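Local coordinates for SusD superfamily protein (Bacteroides thetaiotaomicron VPI-5482, PDB 3HDX), which probably binds polysaccharide at the outer membrane of the bacterium, as a SusD homolog serving carbohydrate uptake, at residues M125-G130 against E427-Y432; I206-G211 against T367-E372; R436-M441 against R449-G454. All coordinates share one frame; numbering follows the deposited sequence. Where two conformers were deposited one is given.

Contact 1 of 3, residues M125-G130 against E427-Y432. With EDO (1,2-ethanediol), chain E.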
loop_
_atom_site.group_PDB
_atom_site.type_symbol
_atom_site.label_atom_id
_atom_site.label_comp_id
_atom_site.label_asym_id
_atom_site.label_seq_id
_atom_site.Cartn_x
_atom_site.Cartn_y
_atom_site.Cartn_z
HETATM N N MSE A 125 5.360 -8.046 -3.289
HETATM C CA MSE A 125 6.749 -8.408 -3.520
HETATM C C MSE A 125 7.061 -8.414 -5.039
HETATM O O MSE A 125 8.184 -8.086 -5.442
HETATM C CB MSE A 125 7.141 -9.697 -2.782
HETATM C CG MSE A 125 6.650 -10.946 -3.428
HETATM SE SE MSE A 125 6.968 -12.537 -2.396
HETATM C CE MSE A 125 8.912 -12.333 -2.186
ATOM N N VAL A 126 6.088 -8.776 -5.880
ATOM C CA VAL A 126 6.267 -8.713 -7.349
ATOM C C VAL A 126 6.507 -7.285 -7.823
ATOM O O VAL A 126 7.361 -7.045 -8.702
ATOM C CB VAL A 126 5.112 -9.421 -8.118
ATOM C CG1 VAL A 126 5.037 -8.962 -9.607
ATOM C CG2 VAL A 126 5.240 -10.951 -7.926
ATOM N N ARG A 127 5.847 -6.306 -7.192
ATOM C CA ARG A 127 6.108 -4.924 -7.582
ATOM C C ARG A 127 7.545 -4.506 -7.243
ATOM O O ARG A 127 8.115 -3.655 -7.938
ATOM C CB ARG A 127 5.176 -3.937 -6.901
ATOM C CG ARG A 127 3.711 -4.069 -7.293
ATOM C CD ARG A 127 2.956 -2.803 -6.866
ATOM N NE ARG A 127 3.068 -2.572 -5.436
ATOM C CZ ARG A 127 2.378 -1.640 -4.765
ATOM N NH1 ARG A 127 1.507 -0.853 -5.371
ATOM N NH2 ARG A 127 2.558 -1.515 -3.473
ATOM N N ILE A 128 8.098 -5.083 -6.166
ATOM C CA ILE A 128 9.440 -4.733 -5.684
ATOM C C ILE A 128 10.556 -5.429 -6.467
ATOM O O ILE A 128 11.497 -4.772 -6.905
ATOM C CB ILE A 128 9.563 -4.969 -4.143
ATOM C CG1 ILE A 128 8.649 -4.011 -3.375
ATOM C CG2 ILE A 128 10.997 -4.814 -3.661
ATOM C CD1 ILE A 128 8.566 -4.272 -1.904
ATOM N N TRP A 129 10.452 -6.738 -6.605
ATOM C CA TRP A 129 11.512 -7.571 -7.176
ATOM C C TRP A 129 11.225 -8.105 -8.574
ATOM O O TRP A 129 12.141 -8.541 -9.253
ATOM C CB TRP A 129 11.841 -8.765 -6.244
ATOM C CG TRP A 129 12.558 -8.380 -4.992
ATOM C CD1 TRP A 129 13.910 -8.131 -4.857
ATOM C CD2 TRP A 129 11.997 -8.236 -3.687
ATOM N NE1 TRP A 129 14.193 -7.805 -3.557
ATOM C CE2 TRP A 129 13.034 -7.868 -2.820
ATOM C CE3 TRP A 129 10.705 -8.356 -3.169
ATOM C CZ2 TRP A 129 12.810 -7.615 -1.475
ATOM C CZ3 TRP A 129 10.483 -8.091 -1.837
ATOM C CH2 TRP A 129 11.531 -7.740 -1.003
ATOM N N GLY A 130 9.967 -8.061 -9.012
ATOM C CA GLY A 130 9.595 -8.666 -10.292
ATOM C C GLY A 130 9.391 -10.171 -10.092
ATOM O O GLY A 130 8.563 -10.598 -9.296
ATOM N N GLU A 427 1.927 7.854 1.320
ATOM C CA GLU A 427 1.174 6.604 1.486
ATOM C C GLU A 427 1.710 5.422 0.675
ATOM O O GLU A 427 1.023 4.405 0.515
ATOM C CB GLU A 427 -0.299 6.844 1.226
ATOM C CG GLU A 427 -0.917 7.864 2.171
ATOM C CD GLU A 427 -2.341 8.187 1.864
ATOM O OE1 GLU A 427 -3.180 7.270 1.594
ATOM O OE2 GLU A 427 -2.673 9.400 1.896
ATOM N N GLY A 428 2.949 5.529 0.205
ATOM C CA GLY A 428 3.625 4.419 -0.468
ATOM C C GLY A 428 3.232 4.152 -1.899
ATOM O O GLY A 428 3.489 3.060 -2.411
ATOM N N TRP A 429 2.710 5.174 -2.583
ATOM C CA TRP A 429 2.223 5.055 -3.974
ATOM C C TRP A 429 3.067 5.655 -5.079
ATOM O O TRP A 429 3.068 5.120 -6.183
ATOM C CB TRP A 429 0.802 5.649 -4.096
ATOM C CG TRP A 429 -0.224 4.717 -3.562
ATOM C CD1 TRP A 429 -0.976 4.836 -2.442
ATOM C CD2 TRP A 429 -0.592 3.490 -4.177
ATOM N NE1 TRP A 429 -1.791 3.723 -2.281
ATOM C CE2 TRP A 429 -1.568 2.867 -3.328
ATOM C CE3 TRP A 429 -0.147 2.817 -5.338
ATOM C CZ2 TRP A 429 -2.089 1.606 -3.598
ATOM C CZ3 TRP A 429 -0.703 1.583 -5.627
ATOM C CH2 TRP A 429 -1.652 0.985 -4.757
ATOM N N ARG A 430 3.780 6.738 -4.781
ATOM C CA ARG A 430 4.428 7.537 -5.830
ATOM C C ARG A 430 5.288 6.746 -6.817
ATOM O O ARG A 430 5.172 6.909 -8.015
ATOM C CB ARG A 430 5.201 8.689 -5.211
ATOM C CG ARG A 430 5.909 9.602 -6.149
ATOM C CD ARG A 430 5.026 10.285 -7.192
ATOM N NE ARG A 430 5.835 11.200 -7.974
ATOM C CZ ARG A 430 5.522 11.754 -9.149
ATOM N NH1 ARG A 430 4.360 11.551 -9.744
ATOM N NH2 ARG A 430 6.402 12.562 -9.723
ATOM N N TRP A 431 6.174 5.920 -6.309
ATOM C CA TRP A 431 7.088 5.169 -7.193
ATOM C C TRP A 431 6.308 4.226 -8.129
ATOM O O TRP A 431 6.525 4.218 -9.332
ATOM C CB TRP A 431 8.127 4.384 -6.376
ATOM C CG TRP A 431 8.825 3.379 -7.220
ATOM C CD1 TRP A 431 8.643 2.040 -7.179
ATOM C CD2 TRP A 431 9.699 3.640 -8.333
ATOM N NE1 TRP A 431 9.369 1.434 -8.178
ATOM C CE2 TRP A 431 10.031 2.396 -8.904
ATOM C CE3 TRP A 431 10.229 4.790 -8.886
ATOM C CZ2 TRP A 431 10.900 2.276 -9.998
ATOM C CZ3 TRP A 431 11.085 4.691 -9.986
ATOM C CH2 TRP A 431 11.415 3.438 -10.529
ATOM N N TYR A 432 5.393 3.445 -7.571
ATOM C CA TYR A 432 4.601 2.515 -8.372
ATOM C C TYR A 432 3.740 3.286 -9.399
ATOM O O TYR A 432 3.618 2.880 -10.550
ATOM C CB TYR A 432 3.745 1.620 -7.485
ATOM C CG TYR A 432 4.523 0.936 -6.413
ATOM C CD1 TYR A 432 5.487 -0.018 -6.736
ATOM C CD2 TYR A 432 4.380 1.312 -5.075
ATOM C CE1 TYR A 432 6.249 -0.607 -5.751
ATOM C CE2 TYR A 432 5.130 0.720 -4.072
ATOM C CZ TYR A 432 6.078 -0.238 -4.416
ATOM O OH TYR A 432 6.809 -0.864 -3.421
HETATM C C1 EDO E . 5.300 13.113 -13.260
HETATM O O1 EDO E . 4.626 13.207 -11.989
HETATM C C2 EDO E . 6.480 14.050 -13.302
HETATM O O2 EDO E . 7.399 13.659 -12.280
HETATM O O HOH W 1 5.060 -3.182 -3.506
HETATM O O HOH W 2 1.646 0.899 -2.466
HETATM O O HOH W 3 9.751 -1.501 -7.526
HETATM O O HOH W 4 8.615 -1.325 -9.517
#

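Contact 2 of 3, residues I206-G211 against T367-E372. With EDO (1,2-ethanediol), chain D.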
loop_
_atom_site.group_PDB
_atom_site.type_symbol
_atom_site.label_atom_id
_atom_site.label_comp_id
_atom_site.label_asym_id
_atom_site.label_seq_id
_atom_site.Cartn_x
_atom_site.Cartn_y
_atom_site.Cartn_z
ATOM N N ILE A 206 -3.482 -5.220 -8.955
ATOM C CA ILE A 206 -2.735 -6.206 -9.736
ATOM C C ILE A 206 -3.047 -5.956 -11.215
ATOM O O ILE A 206 -2.139 -5.865 -12.052
ATOM C CB ILE A 206 -3.133 -7.660 -9.410
ATOM C CG1 ILE A 206 -2.650 -8.050 -8.005
ATOM C CG2 ILE A 206 -2.555 -8.626 -10.469
ATOM C CD1 ILE A 206 -3.317 -9.334 -7.398
ATOM N N CYS A 207 -4.336 -5.819 -11.520
ATOM C CA CYS A 207 -4.739 -5.607 -12.916
ATOM C C CYS A 207 -4.140 -4.336 -13.499
ATOM O O CYS A 207 -3.632 -4.344 -14.616
ATOM C CB CYS A 207 -6.267 -5.656 -13.068
ATOM S SG CYS A 207 -6.968 -7.284 -12.687
ATOM N N ALA A 208 -4.198 -3.233 -12.765
ATOM C CA ALA A 208 -3.607 -2.001 -13.264
ATOM C C ALA A 208 -2.084 -2.140 -13.494
ATOM O O ALA A 208 -1.563 -1.649 -14.490
ATOM C CB ALA A 208 -3.874 -0.817 -12.285
ATOM N N TRP A 209 -1.407 -2.808 -12.559
ATOM C CA TRP A 209 0.061 -3.056 -12.646
ATOM C C TRP A 209 0.439 -3.860 -13.886
ATOM O O TRP A 209 1.519 -3.676 -14.440
ATOM C CB TRP A 209 0.572 -3.720 -11.376
ATOM C CG TRP A 209 2.062 -3.850 -11.240
ATOM C CD1 TRP A 209 2.786 -4.999 -11.212
ATOM C CD2 TRP A 209 2.978 -2.787 -11.013
ATOM N NE1 TRP A 209 4.129 -4.711 -11.025
ATOM C CE2 TRP A 209 4.257 -3.350 -10.899
ATOM C CE3 TRP A 209 2.849 -1.395 -10.968
ATOM C CZ2 TRP A 209 5.382 -2.580 -10.657
ATOM C CZ3 TRP A 209 3.995 -0.620 -10.719
ATOM C CH2 TRP A 209 5.239 -1.220 -10.610
ATOM N N GLN A 210 -0.489 -4.736 -14.326
ATOM C CA GLN A 210 -0.336 -5.553 -15.534
ATOM C C GLN A 210 -0.846 -4.883 -16.801
ATOM O O GLN A 210 -0.767 -5.474 -17.878
ATOM C CB GLN A 210 -1.093 -6.878 -15.371
ATOM C CG GLN A 210 -0.592 -7.725 -14.276
ATOM C CD GLN A 210 -1.337 -9.047 -14.285
ATOM O OE1 GLN A 210 -2.571 -9.087 -14.139
ATOM N NE2 GLN A 210 -0.605 -10.116 -14.547
ATOM N N GLY A 211 -1.401 -3.676 -16.684
ATOM C CA GLY A 211 -1.999 -2.990 -17.827
ATOM C C GLY A 211 -3.358 -3.509 -18.238
ATOM O O GLY A 211 -3.848 -3.151 -19.315
ATOM N N THR A 367 -10.775 5.583 -6.537
ATOM C CA THR A 367 -11.458 6.522 -7.417
ATOM C C THR A 367 -10.524 7.074 -8.469
ATOM O O THR A 367 -10.880 7.100 -9.659
ATOM C CB THR A 367 -12.144 7.616 -6.593
ATOM O OG1 THR A 367 -13.072 6.976 -5.700
ATOM C CG2 THR A 367 -12.844 8.682 -7.479
ATOM N N LEU A 368 -9.297 7.403 -8.062
ATOM C CA LEU A 368 -8.294 7.898 -9.039
ATOM C C LEU A 368 -7.839 6.752 -9.935
ATOM O O LEU A 368 -7.588 6.963 -11.117
ATOM C CB LEU A 368 -7.100 8.621 -8.360
ATOM C CG LEU A 368 -7.468 9.935 -7.673
ATOM C CD1 LEU A 368 -6.333 10.426 -6.717
ATOM C CD2 LEU A 368 -7.871 11.027 -8.714
ATOM N N LEU A 369 -7.777 5.528 -9.400
ATOM C CA LEU A 369 -7.410 4.336 -10.205
ATOM C C LEU A 369 -8.447 4.135 -11.287
ATOM O O LEU A 369 -8.115 3.788 -12.426
ATOM C CB LEU A 369 -7.250 3.098 -9.290
ATOM C CG LEU A 369 -6.669 1.886 -10.029
ATOM C CD1 LEU A 369 -5.187 2.127 -10.457
ATOM C CD2 LEU A 369 -6.830 0.614 -9.140
ATOM N N ARG A 370 -9.712 4.267 -10.908
ATOM C CA ARG A 370 -10.797 4.160 -11.877
ATOM C C ARG A 370 -10.637 5.195 -13.010
ATOM O O ARG A 370 -10.859 4.856 -14.168
ATOM C CB ARG A 370 -12.168 4.276 -11.201
ATOM C CG ARG A 370 -13.275 3.880 -12.132
ATOM C CD ARG A 370 -14.584 4.002 -11.456
ATOM N NE ARG A 370 -15.662 3.481 -12.266
ATOM C CZ ARG A 370 -16.911 3.405 -11.819
ATOM N NH1 ARG A 370 -17.226 3.768 -10.556
ATOM N NH2 ARG A 370 -17.833 2.891 -12.625
ATOM N N ALA A 371 -10.316 6.438 -12.650
ATOM C CA ALA A 371 -10.040 7.490 -13.654
ATOM C C ALA A 371 -8.900 7.090 -14.600
ATOM O O ALA A 371 -9.024 7.183 -15.819
ATOM C CB ALA A 371 -9.796 8.839 -12.979
ATOM N N GLU A 372 -7.798 6.619 -14.035
ATOM C CA GLU A 372 -6.669 6.129 -14.808
ATOM C C GLU A 372 -7.119 5.030 -15.786
ATOM O O GLU A 372 -6.786 5.092 -16.979
ATOM C CB GLU A 372 -5.606 5.612 -13.832
ATOM C CG GLU A 372 -4.422 4.821 -14.378
ATOM C CD GLU A 372 -3.527 4.270 -13.268
ATOM O OE1 GLU A 372 -3.548 4.798 -12.114
ATOM O OE2 GLU A 372 -2.785 3.316 -13.572
HETATM C C1 EDO D . 5.627 -3.437 -14.137
HETATM O O1 EDO D . 4.497 -2.552 -14.249
HETATM C C2 EDO D . 6.458 -3.281 -15.395
HETATM O O2 EDO D . 5.646 -3.574 -16.549
#

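Contact 3 of 3, residues R436-M441 against R449-G454. With EDO (1,2-ethanediol), chain D.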
loop_
_atom_site.group_PDB
_atom_site.type_symbol
_atom_site.label_atom_id
_atom_site.label_comp_id
_atom_site.label_asym_id
_atom_site.label_seq_id
_atom_site.Cartn_x
_atom_site.Cartn_y
_atom_site.Cartn_z
ATOM N N ARG A 436 3.424 3.017 -13.534
ATOM C CA ARG A 436 2.163 2.859 -14.306
ATOM C C ARG A 436 1.959 4.065 -15.235
ATOM O O ARG A 436 1.543 3.913 -16.373
ATOM C CB ARG A 436 0.948 2.704 -13.395
ATOM C CG ARG A 436 0.985 1.461 -12.524
ATOM C CD ARG A 436 -0.400 1.030 -12.047
ATOM N NE ARG A 436 -1.171 2.172 -11.589
ATOM C CZ ARG A 436 -0.923 2.842 -10.459
ATOM N NH1 ARG A 436 -0.015 2.415 -9.563
ATOM N NH2 ARG A 436 -1.618 3.957 -10.216
ATOM N N ARG A 437 2.224 5.264 -14.719
ATOM C CA ARG A 437 2.155 6.477 -15.539
ATOM C C ARG A 437 3.060 6.392 -16.759
ATOM O O ARG A 437 2.611 6.695 -17.865
ATOM C CB ARG A 437 2.560 7.698 -14.712
ATOM C CG ARG A 437 2.509 9.037 -15.459
ATOM C CD ARG A 437 3.321 10.113 -14.796
ATOM N NE ARG A 437 3.353 11.311 -15.642
ATOM C CZ ARG A 437 4.062 11.429 -16.752
ATOM N NH1 ARG A 437 4.877 10.451 -17.153
ATOM N NH2 ARG A 437 4.000 12.554 -17.460
ATOM N N GLN A 438 4.291 5.922 -16.569
ATOM C CA GLN A 438 5.205 5.870 -17.695
ATOM C C GLN A 438 4.729 4.909 -18.784
ATOM O O GLN A 438 4.853 5.182 -19.978
ATOM C CB GLN A 438 6.611 5.508 -17.242
ATOM C CG GLN A 438 7.632 5.606 -18.395
ATOM C CD GLN A 438 7.648 6.967 -19.118
ATOM O OE1 GLN A 438 7.769 7.002 -20.355
ATOM N NE2 GLN A 438 7.566 8.087 -18.356
ATOM N N LYS A 439 4.167 3.793 -18.363
ATOM C CA LYS A 439 3.651 2.805 -19.309
ATOM C C LYS A 439 2.539 3.335 -20.183
ATOM O O LYS A 439 2.417 2.937 -21.347
ATOM C CB LYS A 439 3.248 1.523 -18.575
ATOM C CG LYS A 439 4.480 0.757 -17.954
ATOM C CD LYS A 439 4.085 -0.314 -16.933
ATOM C CE LYS A 439 3.321 -1.468 -17.570
ATOM N NZ LYS A 439 2.818 -2.404 -16.499
ATOM N N LEU A 440 1.734 4.241 -19.630
ATOM C CA LEU A 440 0.657 4.892 -20.386
ATOM C C LEU A 440 1.134 6.097 -21.196
ATOM O O LEU A 440 0.747 6.236 -22.345
ATOM C CB LEU A 440 -0.463 5.390 -19.462
ATOM C CG LEU A 440 -1.408 4.344 -18.876
ATOM C CD1 LEU A 440 -2.195 4.879 -17.629
ATOM C CD2 LEU A 440 -2.322 3.792 -19.933
HETATM N N MSE A 441 1.947 6.969 -20.571
HETATM C CA MSE A 441 2.381 8.203 -21.215
HETATM C C MSE A 441 3.439 7.983 -22.277
HETATM O O MSE A 441 3.418 8.648 -23.308
HETATM C CB MSE A 441 2.895 9.233 -20.173
HETATM C CG MSE A 441 1.812 9.669 -19.158
HETATM SE SE MSE A 441 0.420 10.725 -19.940
HETATM C CE MSE A 441 1.532 12.210 -20.559
ATOM N N ARG A 449 13.297 2.505 -20.843
ATOM C CA ARG A 449 14.417 1.531 -20.847
ATOM C C ARG A 449 14.634 0.979 -19.450
ATOM O O ARG A 449 14.944 -0.183 -19.298
ATOM C CB ARG A 449 15.669 2.154 -21.432
ATOM C CG ARG A 449 16.924 1.296 -21.388
ATOM C CD ARG A 449 17.679 1.608 -20.153
ATOM N NE ARG A 449 18.886 0.820 -20.054
ATOM C CZ ARG A 449 19.797 1.009 -19.101
ATOM N NH1 ARG A 449 19.658 1.958 -18.156
ATOM N NH2 ARG A 449 20.870 0.237 -19.113
ATOM N N LEU A 450 14.525 1.822 -18.421
ATOM C CA LEU A 450 14.621 1.347 -17.037
ATOM C C LEU A 450 13.568 0.263 -16.757
ATOM O O LEU A 450 13.856 -0.732 -16.080
ATOM C CB LEU A 450 14.451 2.514 -16.066
ATOM C CG LEU A 450 14.841 2.270 -14.608
ATOM C CD1 LEU A 450 16.361 2.170 -14.433
ATOM C CD2 LEU A 450 14.344 3.387 -13.728
ATOM N N ILE A 451 12.369 0.429 -17.319
ATOM C CA ILE A 451 11.285 -0.558 -17.145
ATOM C C ILE A 451 11.647 -1.857 -17.858
ATOM O O ILE A 451 11.628 -2.927 -17.244
ATOM C CB ILE A 451 9.935 -0.026 -17.659
ATOM C CG1 ILE A 451 9.446 1.130 -16.767
ATOM C CG2 ILE A 451 8.865 -1.153 -17.708
ATOM C CD1 ILE A 451 8.342 1.983 -17.386
ATOM N N SER A 452 12.021 -1.760 -19.136
ATOM C CA SER A 452 12.314 -2.966 -19.919
ATOM C C SER A 452 13.551 -3.726 -19.427
ATOM O O SER A 452 13.609 -4.961 -19.528
ATOM C CB SER A 452 12.442 -2.637 -21.400
ATOM O OG SER A 452 13.554 -1.817 -21.657
ATOM N N SER A 453 14.522 -2.984 -18.886
ATOM C CA SER A 453 15.776 -3.567 -18.428
ATOM C C SER A 453 15.696 -4.122 -17.008
ATOM O O SER A 453 16.645 -4.735 -16.545
ATOM C CB SER A 453 16.917 -2.559 -18.522
ATOM O OG SER A 453 16.709 -1.483 -17.620
ATOM N N GLY A 454 14.585 -3.907 -16.295
ATOM C CA GLY A 454 14.485 -4.392 -14.933
ATOM C C GLY A 454 15.064 -3.491 -13.880
ATOM O O GLY A 454 15.066 -3.868 -12.715
HETATM C C1 EDO D . 5.627 -3.437 -14.137
HETATM O O1 EDO D . 4.497 -2.552 -14.249
HETATM C C2 EDO D . 6.458 -3.281 -15.395
HETATM O O2 EDO D . 5.646 -3.574 -16.549
#

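Contact 1 of 3, residues M125-G130 against E427-Y432
Arg127 and Tyr432 carry this contact, the guanidinium lying flat over one face of the phenol ring. The two planes are only 5° apart, and CZ of Arg127 stands 3.6 Å from the centroid of the Tyr432 ring, almost on its normal: a cation-pi stack. The bend in the arginine chain at chi3 (-58°) folds the group down onto the ring while CD of Arg127 adds a CH-pi contact over the same face. Trp429 meets the guanidinium at its edge, CZ3 lying 3.3 Å from Arg127 NH1 with the planes nearly perpendicular. Ile128 completes the contact by setting CG1 3.6 Å from Tyr432 OH.

Ordered waters bridge the polar atoms. One accepts from Arg127 NE at 2.8 Å and makes a weak bond with Tyr432 OH; another accepts from Arg127 NH2 at 2.8 Å and donates to Gly428 O. Arg127 O is bridged to Trp431 NE1 by water at one of two close, probably alternative, sites. The arrangement is an arginine-aromatic stack in a hydrated helix interface, joining the end of helix 104-129 to the start of helix 430-441 deep in the largely helical SusD fold.

Contact 2 of 3, residues I206-G211 against T367-E372
Ala208 and Leu369 bring the two backbones closest, their CA atoms 8.0 Å apart, where the last turn of helix 196-209 faces the middle of helix 363-376. The first helix closes in a Schellman motif, with Gly211 at positive phi and its N bonded to Ala208 O at 3.0 Å. Between the helices, CB of Ala208 touches CD1 of Leu369 at 3.7 Å. Leu369 CG is turned opposite its backbone N (chi1 -171°), and the second torsion directs CD1 at the alanine methyl. Glu372 points the same way but comes only to the margin of the contact.

Trp209 points away from helix 363-376 and lays one indole face under a 1,2-ethanediol, probably from the crystallisation liquor, whose O1 sits over the ring centre and donates to Trp209 O at 3.2 Å. Were Trp209 an alanine, the side chains of Arg127 and Arg436, which pack on the indole, would probably be left with a gap beside them. Chemically, the closest touch is apolar and small, 81 Å² in all, and gives the pair little direct hold; the buried Glu372 carboxylate is instead tied through OE2 to Tyr213 OH and, by a salt bridge, to Arg436 NE.

Contact 3 of 3, residues R436-M441 against R449-G454
Two helices consecutive in the chain, 430-441 and 445-453, are linked by a short turn, and between these two segments the touch comes from Ile451. CD1 of Ile451 reaches across to CG of Gln438 at 3.8 Å and also meets CG of Lys439 at 4.1 Å, so one methyl touches the aliphatic parts of two polar side chains. Gln438 offers its CG because the chain starts opposite the backbone N (chi1 -173°) and then bends at chi2, leaving the amide to Asp443 and to the backbone N of Asn444 in the connecting turn; it also meets Phe447 and Leu448, earlier in helix 445-453.

Lys439 runs on past the isoleucine to a 1,2-ethanediol. NZ of Lys439 donates to both hydroxyl oxygens, at 2.8 Å to O1 and 3.1 Å to O2 of the diol, and Ile451 CG2 comes within 4.0 Å of its C2. Helix 445-453 ends in a Schellman motif at Gly454, and in its last turn Arg449 O accepts from Ser453 N and Ser453 OG on opposite faces of its carbonyl plane. Around the pair, helix 409-423 packs on Arg437 and Met441, helix 363-376 meets Arg436 and Leu440, and Phe476 in a loop touches Arg449, Leu450 and Ser453.

The contacts lie progressively farther from the chain centre; the first two are buried and the third partly so, and the chemistry changes with place. Contact 1 combines a charged stack with ordered water; contact 2 relies on apolar touch; contact 3 sets an isoleucine against the aliphatic parts of polar chains. Helix 430-441 serves contacts 1 and 3 in succession, whereas contact 2 joins two other helices within the sequence interval spanned by contact 1. All three touch: Tyr432 O of contact 1 packs on Trp209 CZ3 of contact 2, Trp429 CZ3 lies near Arg436 NH1 of contact 3, and the Glu372-Arg436 salt bridge ties contact 2 to contact 3, which also share a bound diol.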